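Local coordinates for proton-dependent oligopeptide transporter family protein (PDB 6EI3) that probably couples the uptake of small peptides to the inward movement of protons across the membrane, as in other POT-family transporters of the major facilitator superfamily, at residues Thr300-Leu305 against Phe408-Val413. Numbering follows the deposited sequence.
Sequences TPFFSL and FGEVLV
Phe-302 of helix 281-306 reaches across to Gly-409, Glu-410 and Val-413 of helix 400-424 in a buried, apolar contact between two helices of the C-terminal bundle of this major facilitator fold. The short segments run nearly antiparallel, at 151°, with their axes 11.3 Å apart, and the Phe-302 side chain spans the gap. It does so with CG anti to its backbone nitrogen (chi1 166°), which sends the ring toward the facing helix. Val-413 places CG1 over one face of the ring, offset toward the rim and 3.7 Å from the centroid of Phe-302, a CH-pi contact 16° off the ring normal. The far end of the ring meets backbone: Phe-302 CZ lies 3.4 Å from Glu-410 CA, and Phe-302 CE1 is 4.0 Å from Gly-409 C. Glu-410 offers CB to CZ, but its extended chain carries the carboxylate away, and OE1 accepts a hydrogen bond from Asn-335 ND2. Elsewhere on helix 281-306, Pro-301 and Leu-305 pack on helix 471-495. The ring therefore meets a methyl, a CB and main-chain atoms, a join held mainly by dispersion and close fit, while Glu-410 OE1 finds its partner away from the ring.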
loop_
_atom_site.group_PDB
_atom_site.type_symbol
_atom_site.label_atom_id
_atom_site.label_comp_id
_atom_site.label_asym_id
_atom_site.label_seq_id
_atom_site.Cartn_x
_atom_site.Cartn_y
_atom_site.Cartn_z
ATOM N N THR A 300 1.708 2.077 -9.588
ATOM C CA THR A 300 1.757 3.073 -8.482
ATOM C C THR A 300 0.628 4.147 -8.573
ATOM O O THR A 300 0.064 4.432 -7.528
ATOM C CB THR A 300 3.154 3.716 -8.311
ATOM O OG1 THR A 300 3.516 4.425 -9.504
ATOM C CG2 THR A 300 4.223 2.709 -7.958
ATOM N N PRO A 301 0.202 4.683 -9.764
ATOM C CA PRO A 301 -0.909 5.663 -9.774
ATOM C C PRO A 301 -2.220 5.065 -9.286
ATOM O O PRO A 301 -3.041 5.805 -8.758
ATOM C CB PRO A 301 -0.996 6.058 -11.246
ATOM C CG PRO A 301 0.425 5.859 -11.748
ATOM C CD PRO A 301 0.748 4.537 -11.132
ATOM N N PHE A 302 -2.413 3.725 -9.409
ATOM C CA PHE A 302 -3.629 3.112 -8.871
ATOM C C PHE A 302 -3.671 3.353 -7.349
ATOM O O PHE A 302 -4.726 3.674 -6.808
ATOM C CB PHE A 302 -3.734 1.589 -9.189
ATOM C CG PHE A 302 -4.811 0.950 -8.337
ATOM C CD1 PHE A 302 -6.159 1.102 -8.659
ATOM C CD2 PHE A 302 -4.487 0.311 -7.140
ATOM C CE1 PHE A 302 -7.160 0.577 -7.825
ATOM C CE2 PHE A 302 -5.484 -0.199 -6.310
ATOM C CZ PHE A 302 -6.815 -0.051 -6.652
ATOM N N PHE A 303 -2.539 3.165 -6.663
ATOM C CA PHE A 303 -2.472 3.351 -5.208
ATOM C C PHE A 303 -2.585 4.805 -4.799
ATOM O O PHE A 303 -3.108 5.064 -3.716
ATOM C CB PHE A 303 -1.237 2.675 -4.610
ATOM C CG PHE A 303 -1.405 1.178 -4.625
ATOM C CD1 PHE A 303 -2.289 0.551 -3.748
ATOM C CD2 PHE A 303 -0.690 0.391 -5.522
ATOM C CE1 PHE A 303 -2.479 -0.838 -3.790
ATOM C CE2 PHE A 303 -0.870 -1.004 -5.555
ATOM C CZ PHE A 303 -1.784 -1.604 -4.710
ATOM N N SER A 304 -2.184 5.760 -5.694
ATOM C CA SER A 304 -2.366 7.201 -5.474
ATOM C C SER A 304 -3.847 7.471 -5.344
ATOM O O SER A 304 -4.259 8.222 -4.483
ATOM C CB SER A 304 -1.849 8.012 -6.670
ATOM O OG SER A 304 -0.474 7.776 -6.865
ATOM N N LEU A 305 -4.638 6.868 -6.218
ATOM C CA LEU A 305 -6.087 7.034 -6.268
ATOM C C LEU A 305 -6.806 6.215 -5.203
ATOM O O LEU A 305 -7.775 6.679 -4.602
ATOM C CB LEU A 305 -6.576 6.648 -7.679
ATOM C CG LEU A 305 -6.566 7.784 -8.723
ATOM C CD1 LEU A 305 -5.150 8.169 -9.164
ATOM C CD2 LEU A 305 -7.346 7.384 -9.955
ATOM N N PHE A 408 -14.077 -1.971 -7.923
ATOM C CA PHE A 408 -14.039 -2.817 -9.118
ATOM C C PHE A 408 -12.608 -2.761 -9.684
ATOM O O PHE A 408 -12.012 -3.813 -9.940
ATOM C CB PHE A 408 -15.084 -2.382 -10.175
ATOM C CG PHE A 408 -15.199 -3.317 -11.361
ATOM C CD1 PHE A 408 -15.533 -4.659 -11.185
ATOM C CD2 PHE A 408 -15.048 -2.841 -12.658
ATOM C CE1 PHE A 408 -15.672 -5.517 -12.288
ATOM C CE2 PHE A 408 -15.177 -3.701 -13.759
ATOM C CZ PHE A 408 -15.489 -5.027 -13.565
ATOM N N GLY A 409 -12.040 -1.556 -9.769
ATOM C CA GLY A 409 -10.665 -1.376 -10.220
ATOM C C GLY A 409 -9.678 -2.122 -9.338
ATOM O O GLY A 409 -8.816 -2.841 -9.845
ATOM N N GLU A 410 -9.837 -2.000 -8.006
ATOM C CA GLU A 410 -8.996 -2.672 -7.009
ATOM C C GLU A 410 -8.965 -4.190 -7.213
ATOM O O GLU A 410 -7.884 -4.762 -7.274
ATOM C CB GLU A 410 -9.473 -2.346 -5.587
ATOM C CG GLU A 410 -8.697 -3.099 -4.516
ATOM C CD GLU A 410 -9.274 -3.103 -3.116
ATOM O OE1 GLU A 410 -10.406 -2.609 -2.917
ATOM O OE2 GLU A 410 -8.571 -3.588 -2.206
ATOM N N VAL A 411 -10.148 -4.829 -7.324
ATOM C CA VAL A 411 -10.289 -6.273 -7.547
ATOM C C VAL A 411 -9.589 -6.689 -8.869
ATOM O O VAL A 411 -8.948 -7.742 -8.916
ATOM C CB VAL A 411 -11.794 -6.699 -7.489
ATOM C CG1 VAL A 411 -12.014 -8.080 -8.080
ATOM C CG2 VAL A 411 -12.331 -6.637 -6.054
ATOM N N LEU A 412 -9.645 -5.820 -9.891
ATOM C CA LEU A 412 -9.017 -6.064 -11.191
ATOM C C LEU A 412 -7.490 -5.879 -11.173
ATOM O O LEU A 412 -6.798 -6.648 -11.835
ATOM C CB LEU A 412 -9.622 -5.164 -12.276
ATOM C CG LEU A 412 -11.036 -5.466 -12.773
ATOM C CD1 LEU A 412 -11.554 -4.301 -13.634
ATOM C CD2 LEU A 412 -11.078 -6.750 -13.604
ATOM N N VAL A 413 -6.954 -4.858 -10.474
ATOM C CA VAL A 413 -5.501 -4.661 -10.554
ATOM C C VAL A 413 -4.762 -5.121 -9.268
ATOM O O VAL A 413 -3.730 -5.793 -9.375
ATOM C CB VAL A 413 -5.097 -3.221 -11.019
ATOM C CG1 VAL A 413 -5.591 -2.134 -10.073
ATOM C CG2 VAL A 413 -3.587 -3.099 -11.270
#